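Local coordinates for protein erythromycin C-12 hydroxylase (Saccharopolyspora erythraea, PDB 3ZKP) that hydroxylates the C-12 position of the erythromycin D macrolactone as a heme-dependent cytochrome P450, giving erythromycin C in antibiotic biosynthesis, at residues S71-V76 with I87-P92; F288-R293 with N313-S318. The protein carries 1 engineered substitution. All coordinates share one frame; numbering follows the deposited sequence.

Contact 1 (S71-V76 with I87-P92). With ERB (Erythromycin B), chain C.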
loop_
_atom_site.group_PDB
_atom_site.type_symbol
_atom_site.label_atom_id
_atom_site.label_comp_id
_atom_site.label_asym_id
_atom_site.label_seq_id
_atom_site.Cartn_x
_atom_site.Cartn_y
_atom_site.Cartn_z
ATOM N N SER A 71 7.940 -6.920 13.981
ATOM C CA SER A 71 7.914 -6.575 12.563
ATOM C C SER A 71 9.166 -6.984 11.791
ATOM O O SER A 71 9.197 -6.850 10.563
ATOM C CB SER A 71 7.654 -5.081 12.386
ATOM O OG SER A 71 6.278 -4.805 12.552
ATOM N N ASP A 72 10.170 -7.496 12.505
ATOM C CA ASP A 72 11.469 -7.890 11.939
ATOM C C ASP A 72 11.490 -9.346 11.416
ATOM O O ASP A 72 11.540 -10.300 12.199
ATOM C CB ASP A 72 12.564 -7.679 12.991
ATOM C CG ASP A 72 13.981 -7.908 12.442
ATOM O OD1 ASP A 72 14.172 -8.089 11.220
ATOM O OD2 ASP A 72 14.923 -7.905 13.258
ATOM N N PRO A 73 11.466 -9.524 10.082
ATOM C CA PRO A 73 11.397 -10.880 9.561
ATOM C C PRO A 73 12.724 -11.622 9.749
ATOM O O PRO A 73 12.724 -12.851 9.771
ATOM C CB PRO A 73 11.137 -10.663 8.065
ATOM C CG PRO A 73 11.782 -9.342 7.774
ATOM C CD PRO A 73 11.494 -8.522 9.001
ATOM N N THR A 74 13.826 -10.879 9.889
ATOM C CA THR A 74 15.184 -11.450 9.863
ATOM C C THR A 74 15.420 -12.364 11.056
ATOM O O THR A 74 16.325 -13.192 11.032
ATOM C CB THR A 74 16.309 -10.377 9.791
ATOM O OG1 THR A 74 16.321 -9.604 11.002
ATOM C CG2 THR A 74 16.108 -9.448 8.577
ATOM N N ARG A 75 14.572 -12.219 12.073
ATOM C CA ARG A 75 14.609 -13.060 13.262
ATOM C C ARG A 75 14.509 -14.543 12.920
ATOM O O ARG A 75 15.078 -15.380 13.597
ATOM C CB ARG A 75 13.449 -12.711 14.185
ATOM C CG ARG A 75 13.577 -11.405 14.950
ATOM C CD ARG A 75 12.405 -11.268 15.923
ATOM N NE ARG A 75 12.613 -12.006 17.171
ATOM C CZ ARG A 75 12.262 -13.273 17.394
ATOM N NH1 ARG A 75 11.674 -14.008 16.458
ATOM N NH2 ARG A 75 12.515 -13.812 18.574
ATOM N N VAL A 76 13.761 -14.856 11.867
ATOM C CA VAL A 76 13.480 -16.242 11.489
ATOM C C VAL A 76 14.108 -16.631 10.152
ATOM O O VAL A 76 13.839 -17.709 9.634
ATOM C CB VAL A 76 11.949 -16.536 11.450
ATOM C CG1 VAL A 76 11.281 -16.091 12.743
ATOM C CG2 VAL A 76 11.271 -15.869 10.223
ATOM N N ILE A 87 12.159 1.173 8.720
ATOM C CA ILE A 87 11.154 1.561 9.729
ATOM C C ILE A 87 10.051 0.507 9.918
ATOM O O ILE A 87 9.617 0.237 11.057
ATOM C CB ILE A 87 10.534 2.975 9.422
ATOM C CG1 ILE A 87 9.576 3.404 10.545
ATOM C CG2 ILE A 87 9.877 3.023 7.996
ATOM C CD1 ILE A 87 8.894 4.784 10.313
ATOM N N HIS A 88 9.647 -0.097 8.797
ATOM C CA HIS A 88 8.582 -1.105 8.755
ATOM C C HIS A 88 8.981 -2.443 9.390
ATOM O O HIS A 88 8.126 -3.328 9.587
ATOM C CB HIS A 88 8.160 -1.335 7.295
ATOM C CG HIS A 88 9.292 -1.741 6.402
ATOM N ND1 HIS A 88 10.372 -0.920 6.151
ATOM C CD2 HIS A 88 9.524 -2.890 5.721
ATOM C CE1 HIS A 88 11.214 -1.543 5.346
ATOM N NE2 HIS A 88 10.726 -2.741 5.074
ATOM N N GLU A 89 10.279 -2.596 9.685
ATOM C CA GLU A 89 10.823 -3.822 10.299
ATOM C C GLU A 89 11.434 -3.602 11.691
ATOM O O GLU A 89 12.015 -4.522 12.291
ATOM C CB GLU A 89 11.835 -4.495 9.370
ATOM C CG GLU A 89 11.196 -5.033 8.076
ATOM C CD GLU A 89 12.192 -5.733 7.153
ATOM O OE1 GLU A 89 13.391 -5.840 7.517
ATOM O OE2 GLU A 89 11.767 -6.173 6.052
ATOM N N ILE A 90 11.266 -2.388 12.208
ATOM C CA ILE A 90 11.814 -1.999 13.504
ATOM C C ILE A 90 10.713 -1.925 14.569
ATOM O O ILE A 90 9.647 -1.346 14.333
ATOM C CB ILE A 90 12.603 -0.653 13.350
ATOM C CG1 ILE A 90 13.871 -0.924 12.533
ATOM C CG2 ILE A 90 12.931 -0.026 14.712
ATOM C CD1 ILE A 90 14.525 0.266 11.896
ATOM N N ASP A 91 10.994 -2.493 15.747
ATOM C CA ASP A 91 10.052 -2.542 16.866
ATOM C C ASP A 91 10.281 -1.431 17.905
ATOM O O ASP A 91 11.372 -0.870 17.990
ATOM C CB ASP A 91 10.156 -3.897 17.594
ATOM C CG ASP A 91 9.848 -5.084 16.702
ATOM O OD1 ASP A 91 8.998 -4.994 15.774
ATOM O OD2 ASP A 91 10.457 -6.137 16.946
ATOM N N PRO A 92 9.262 -1.140 18.736
ATOM C CA PRO A 92 9.556 -0.282 19.891
ATOM C C PRO A 92 10.641 -0.896 20.812
ATOM O O PRO A 92 10.738 -2.128 20.922
ATOM C CB PRO A 92 8.203 -0.177 20.601
ATOM C CG PRO A 92 7.185 -0.467 19.531
ATOM C CD PRO A 92 7.843 -1.536 18.700
HETATM C C1 ERB C . 7.839 -1.240 2.052
HETATM N N1 ERB C . 5.885 -10.914 1.702
HETATM O O1 ERB C . 7.469 -0.779 0.978
HETATM C C2 ERB C . 9.066 -2.107 2.252
HETATM O O2 ERB C . 7.098 -0.990 3.255
HETATM C C3 ERB C . 8.990 -3.453 1.490
HETATM O O3 ERB C . 9.999 -4.308 2.059
HETATM C C4 ERB C . 7.598 -4.098 1.604
HETATM O O4 ERB C . 10.531 -6.508 1.512
HETATM C C5 ERB C . 7.251 -4.981 0.374
HETATM O O5 ERB C . 12.744 -4.353 3.450
HETATM C C6 ERB C . 6.455 -4.252 -0.717
HETATM O O6 ERB C . 13.139 -7.075 4.008
HETATM C C7 ERB C . 4.993 -4.105 -0.244
HETATM O O7 ERB C . 6.470 -6.120 0.754
HETATM C C8 ERB C . 4.182 -2.885 -0.716
HETATM O O8 ERB C . 5.495 -8.141 2.517
HETATM C C9 ERB C . 2.973 -2.651 0.181
HETATM O O9 ERB C . 7.684 -7.729 -0.429
HETATM C C10 ERB C . 3.105 -2.130 1.614
HETATM O O10 ERB C . 7.049 -2.979 -0.990
HETATM C C11 ERB C . 4.326 -1.215 1.752
HETATM O O11 ERB C . 1.855 -2.901 -0.229
HETATM C C12 ERB C . 4.690 -0.855 3.203
HETATM O O12 ERB C . 4.093 -0.036 0.968
HETATM C C13 ERB C . 6.011 -0.079 3.258
HETATM C C14 ERB C . 10.736 -5.132 1.141
HETATM C C15 ERB C . 12.239 -4.778 1.124
HETATM C C16 ERB C . 13.021 -5.253 2.367
HETATM C C17 ERB C . 12.571 -6.671 2.760
HETATM C C18 ERB C . 11.045 -6.833 2.801
HETATM C C19 ERB C . 14.532 -5.186 2.043
HETATM C C20 ERB C . 13.770 -3.816 4.303
HETATM C C21 ERB C . 10.609 -8.252 3.156
HETATM C C22 ERB C . 7.142 -7.385 0.848
HETATM C C23 ERB C . 6.149 -8.470 1.266
HETATM C C24 ERB C . 6.852 -9.842 1.306
HETATM C C25 ERB C . 7.579 -10.108 -0.028
HETATM C C26 ERB C . 8.472 -8.926 -0.410
HETATM C C27 ERB C . 9.082 -9.100 -1.808
HETATM C C28 ERB C . 4.816 -11.231 0.710
HETATM C C29 ERB C . 6.607 -12.160 2.016
HETATM C C30 ERB C . 10.341 -1.291 1.990
HETATM C C31 ERB C . 7.439 -4.827 2.950
HETATM C C32 ERB C . 6.515 -5.056 -2.027
HETATM C C33 ERB C . 3.777 -3.046 -2.192
HETATM C C34 ERB C . 1.830 -1.442 2.122
HETATM C C35 ERB C . 4.670 -2.096 4.112
HETATM C C36 ERB C . 6.177 0.674 4.574
HETATM C C37 ERB C . 7.443 1.513 4.532
HETATM O O HOH W 1 5.576 -3.217 10.451
HETATM O O HOH W 2 15.067 -5.805 9.766
#
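Ser71 and Asp91 fasten the two ends of the P450 B-C loop together: Ser71 N donates to the syn lone pair of Asp91 OD1 at 2.8 Å and a nearly straight 170°, while Asp91 OD2 is held by Ser70 OG. Packing is close around this bond. Ser71 CB sits 3.3 Å from His88 O, and Glu89 CA directs its hydrogen at Ser71 O. The Glu89 chain is extended beyond CG and crosses Pro73 at about a right angle, bringing its CD within 3.4 Å of Pro73 CD. The carboxylate ends of Asp72 and Glu89 meet less closely, through water. Asp72 OD1 and Glu89 OE1 remain 4.4 Å apart, and one water donates to both; the same Asp72 oxygen also accepts from Thr74 N, forming an Asx turn, and from Thr74 OG1. At the ligand, erythromycin B O6 donates to Glu89 OE2 at 2.6 Å. In the conformer described, the His88 ring has the macrolactone carbon C2 over one face, offset toward its rim, and NE2 donates in the ring plane to erythromycin B O5 at 3.1 Å. The two residues thus appear to read one sugar with opposite polarity, and the shared water probably eases the repulsion between the neighbouring carboxylates.

Contact 2 (F288-R293 with N313-S318). With ERB (Erythromycin B), chain C.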
loop_
_atom_site.group_PDB
_atom_site.type_symbol
_atom_site.label_atom_id
_atom_site.label_comp_id
_atom_site.label_asym_id
_atom_site.label_seq_id
_atom_site.Cartn_x
_atom_site.Cartn_y
_atom_site.Cartn_z
ATOM N N PHE A 288 -2.766 -4.056 -0.107
ATOM C CA PHE A 288 -1.805 -4.927 0.561
ATOM C C PHE A 288 -2.655 -5.865 1.432
ATOM O O PHE A 288 -3.062 -5.478 2.518
ATOM C CB PHE A 288 -0.867 -4.064 1.425
ATOM C CG PHE A 288 0.389 -4.766 1.922
ATOM C CD1 PHE A 288 1.195 -5.504 1.057
ATOM C CD2 PHE A 288 0.806 -4.598 3.245
ATOM C CE1 PHE A 288 2.372 -6.097 1.503
ATOM C CE2 PHE A 288 1.981 -5.192 3.711
ATOM C CZ PHE A 288 2.768 -5.931 2.846
ATOM N N PRO A 289 -2.970 -7.072 0.926
ATOM C CA PRO A 289 -3.982 -7.929 1.562
ATOM C C PRO A 289 -3.465 -8.726 2.771
ATOM O O PRO A 289 -4.270 -9.277 3.507
ATOM C CB PRO A 289 -4.403 -8.882 0.418
ATOM C CG PRO A 289 -3.125 -9.073 -0.376
ATOM C CD PRO A 289 -2.410 -7.698 -0.298
ATOM N N GLN A 290 -2.141 -8.766 2.957
ATOM C CA GLN A 290 -1.499 -9.519 4.035
ATOM C C GLN A 290 -0.178 -8.853 4.468
ATOM O O GLN A 290 0.454 -8.135 3.690
ATOM C CB GLN A 290 -1.231 -10.964 3.583
ATOM C CG GLN A 290 -0.237 -11.010 2.444
ATOM C CD GLN A 290 0.047 -12.390 1.861
ATOM O OE1 GLN A 290 -0.481 -13.420 2.299
ATOM N NE2 GLN A 290 0.908 -12.402 0.841
ATOM N N MET A 291 0.208 -9.068 5.727
ATOM C CA MET A 291 1.455 -8.543 6.276
ATOM C C MET A 291 2.048 -9.582 7.232
ATOM O O MET A 291 1.301 -10.351 7.839
ATOM C CB MET A 291 1.198 -7.232 7.031
ATOM C CG MET A 291 -0.127 -6.544 6.692
ATOM S SD MET A 291 -0.092 -4.807 7.127
ATOM C CE MET A 291 -1.660 -4.616 7.949
ATOM N N GLN A 292 3.370 -9.579 7.390
ATOM C CA GLN A 292 4.013 -10.567 8.233
ATOM C C GLN A 292 4.548 -9.995 9.539
ATOM O O GLN A 292 4.898 -8.808 9.630
ATOM C CB GLN A 292 5.107 -11.345 7.485
ATOM C CG GLN A 292 4.595 -12.213 6.331
ATOM C CD GLN A 292 4.401 -11.398 5.061
ATOM O OE1 GLN A 292 5.329 -10.747 4.595
ATOM N NE2 GLN A 292 3.190 -11.417 4.508
ATOM N N ARG A 293 4.551 -10.861 10.546
ATOM C CA ARG A 293 5.202 -10.622 11.833
ATOM C C ARG A 293 6.089 -11.835 12.152
ATOM O O ARG A 293 6.014 -12.864 11.455
ATOM C CB ARG A 293 4.150 -10.404 12.922
ATOM C CG ARG A 293 3.265 -9.173 12.720
ATOM C CD ARG A 293 4.129 -7.918 12.662
ATOM N NE ARG A 293 3.390 -6.667 12.673
ATOM C CZ ARG A 293 3.153 -5.904 11.606
ATOM N NH1 ARG A 293 3.536 -6.287 10.385
ATOM N NH2 ARG A 293 2.510 -4.750 11.767
ATOM N N ASN A 313 1.489 -14.537 9.305
ATOM C CA ASN A 313 0.904 -13.807 8.182
ATOM C C ASN A 313 -0.498 -13.380 8.573
ATOM O O ASN A 313 -1.379 -14.225 8.728
ATOM C CB ASN A 313 0.851 -14.736 6.952
ATOM C CG ASN A 313 0.433 -14.014 5.661
ATOM O OD1 ASN A 313 -0.482 -14.466 4.955
ATOM N ND2 ASN A 313 1.094 -12.906 5.347
ATOM N N THR A 314 -0.708 -12.075 8.750
ATOM C CA THR A 314 -2.039 -11.550 9.050
ATOM C C THR A 314 -2.763 -11.171 7.758
ATOM O O THR A 314 -2.311 -10.296 7.032
ATOM C CB THR A 314 -1.997 -10.313 9.987
ATOM O OG1 THR A 314 -1.246 -9.257 9.378
ATOM C CG2 THR A 314 -1.387 -10.657 11.334
ATOM N N TRP A 315 -3.901 -11.818 7.499
ATOM C CA TRP A 315 -4.703 -11.534 6.313
ATOM C C TRP A 315 -5.665 -10.372 6.557
ATOM O O TRP A 315 -6.785 -10.561 7.039
ATOM C CB TRP A 315 -5.487 -12.769 5.871
ATOM C CG TRP A 315 -4.674 -13.809 5.189
ATOM C CD1 TRP A 315 -4.014 -14.856 5.774
ATOM C CD2 TRP A 315 -4.449 -13.923 3.782
ATOM N NE1 TRP A 315 -3.396 -15.626 4.807
ATOM C CE2 TRP A 315 -3.637 -15.066 3.576
ATOM C CE3 TRP A 315 -4.836 -13.153 2.671
ATOM C CZ2 TRP A 315 -3.211 -15.465 2.306
ATOM C CZ3 TRP A 315 -4.422 -13.559 1.395
ATOM C CH2 TRP A 315 -3.614 -14.706 1.228
ATOM N N VAL A 316 -5.220 -9.169 6.218
ATOM C CA VAL A 316 -6.093 -7.995 6.208
ATOM C C VAL A 316 -7.315 -8.205 5.304
ATOM O O VAL A 316 -8.426 -7.818 5.656
ATOM C CB VAL A 316 -5.314 -6.713 5.756
ATOM C CG1 VAL A 316 -6.280 -5.533 5.511
ATOM C CG2 VAL A 316 -4.270 -6.336 6.787
ATOM N N LEU A 317 -7.110 -8.806 4.136
ATOM C CA LEU A 317 -8.219 -9.046 3.218
ATOM C C LEU A 317 -9.343 -9.888 3.878
ATOM O O LEU A 317 -10.544 -9.598 3.699
ATOM C CB LEU A 317 -7.704 -9.682 1.899
ATOM C CG LEU A 317 -8.725 -10.159 0.849
ATOM C CD1 LEU A 317 -9.616 -8.985 0.383
ATOM C CD2 LEU A 317 -8.027 -10.821 -0.337
ATOM N N SER A 318 -8.955 -10.906 4.653
ATOM C CA SER A 318 -9.925 -11.791 5.323
ATOM C C SER A 318 -10.584 -11.091 6.505
ATOM O O SER A 318 -11.789 -11.223 6.732
ATOM C CB SER A 318 -9.239 -13.083 5.793
ATOM O OG SER A 318 -10.164 -13.909 6.512
HETATM C C1 ERB C . 7.839 -1.240 2.052
HETATM N N1 ERB C . 5.885 -10.914 1.702
HETATM O O1 ERB C . 7.469 -0.779 0.978
HETATM C C2 ERB C . 9.066 -2.107 2.252
HETATM O O2 ERB C . 7.098 -0.990 3.255
HETATM C C3 ERB C . 8.990 -3.453 1.490
HETATM O O3 ERB C . 9.999 -4.308 2.059
HETATM C C4 ERB C . 7.598 -4.098 1.604
HETATM O O4 ERB C . 10.531 -6.508 1.512
HETATM C C5 ERB C . 7.251 -4.981 0.374
HETATM O O5 ERB C . 12.744 -4.353 3.450
HETATM C C6 ERB C . 6.455 -4.252 -0.717
HETATM O O6 ERB C . 13.139 -7.075 4.008
HETATM C C7 ERB C . 4.993 -4.105 -0.244
HETATM O O7 ERB C . 6.470 -6.120 0.754
HETATM C C8 ERB C . 4.182 -2.885 -0.716
HETATM O O8 ERB C . 5.495 -8.141 2.517
HETATM C C9 ERB C . 2.973 -2.651 0.181
HETATM O O9 ERB C . 7.684 -7.729 -0.429
HETATM C C10 ERB C . 3.105 -2.130 1.614
HETATM O O10 ERB C . 7.049 -2.979 -0.990
HETATM C C11 ERB C . 4.326 -1.215 1.752
HETATM O O11 ERB C . 1.855 -2.901 -0.229
HETATM C C12 ERB C . 4.690 -0.855 3.203
HETATM O O12 ERB C . 4.093 -0.036 0.968
HETATM C C13 ERB C . 6.011 -0.079 3.258
HETATM C C14 ERB C . 10.736 -5.132 1.141
HETATM C C15 ERB C . 12.239 -4.778 1.124
HETATM C C16 ERB C . 13.021 -5.253 2.367
HETATM C C17 ERB C . 12.571 -6.671 2.760
HETATM C C18 ERB C . 11.045 -6.833 2.801
HETATM C C19 ERB C . 14.532 -5.186 2.043
HETATM C C20 ERB C . 13.770 -3.816 4.303
HETATM C C21 ERB C . 10.609 -8.252 3.156
HETATM C C22 ERB C . 7.142 -7.385 0.848
HETATM C C23 ERB C . 6.149 -8.470 1.266
HETATM C C24 ERB C . 6.852 -9.842 1.306
HETATM C C25 ERB C . 7.579 -10.108 -0.028
HETATM C C26 ERB C . 8.472 -8.926 -0.410
HETATM C C27 ERB C . 9.082 -9.100 -1.808
HETATM C C28 ERB C . 4.816 -11.231 0.710
HETATM C C29 ERB C . 6.607 -12.160 2.016
HETATM C C30 ERB C . 10.341 -1.291 1.990
HETATM C C31 ERB C . 7.439 -4.827 2.950
HETATM C C32 ERB C . 6.515 -5.056 -2.027
HETATM C C33 ERB C . 3.777 -3.046 -2.192
HETATM C C34 ERB C . 1.830 -1.442 2.122
HETATM C C35 ERB C . 4.670 -2.096 4.112
HETATM C C36 ERB C . 6.177 0.674 4.574
HETATM C C37 ERB C . 7.443 1.513 4.532
#
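Met291 and Thr314 form the antiparallel hydrogen-bonded pair of two strands whose axes approach to 4.6 Å with their directions 152° apart, part of the mixed beta sheet of the P450 fold. Thr314 N reaches Met291 O at 2.8 Å, and Met291 N returns a bond to Thr314 O. Thr314 OG1, placed between its own backbone N and carbonyl carbon (chi1 60°), donates to the same Met291 O from above the carbonyl plane, so that oxygen is gripped twice. Where the second strand gives way to helix 316-320, Leu317 N donates to Pro289 O at 2.9 Å, and the CB atoms of these two residues pack against each other. On the opposite sheet face from Met291 and Thr314, Gln292 and Asn313 run side by side, while Trp315, bonded through NE1 to His52, presents a ring face to the Gln290 amide. The Phe288 ring is sandwiched: Gln290 O lies 3.2 Å above the centre of one face and the macrolactone carbon C10 of erythromycin B 3.6 Å over the other. Arg293 turns to the heme, giving NH2 to a propionate oxygen and NH1 to Gln292 O. The Gln292 chain bends at chi2 (83°), and its OE1 accepts from the amino sugar nitrogen N1 at 3.0 Å, with a weak second bond from O8 at 3.3 Å.

In the fold
From the N terminus, the chain leaves strand 69-70 and contact 1 closes the excursion of residues 77-86 just before helix 94-102. Some 200 residues later contact 2 closes a second one, residues 294-312, which includes the short strands 299-301 and 304-306. The two lie in series, neither nested nor crossed, with centres 15 Å apart. They still meet in space: strand 69-70 borders strand 290-295 at the edge of the sheet, and Ser71 OG packs 3.4 Å from Arg293 NE. Contact 1 thus brings the B-C loop, and contact 2 strand 290-295, backed by strand 311-315, to the same erythromycin B beside the heme, each hydrogen-bonding a different sugar.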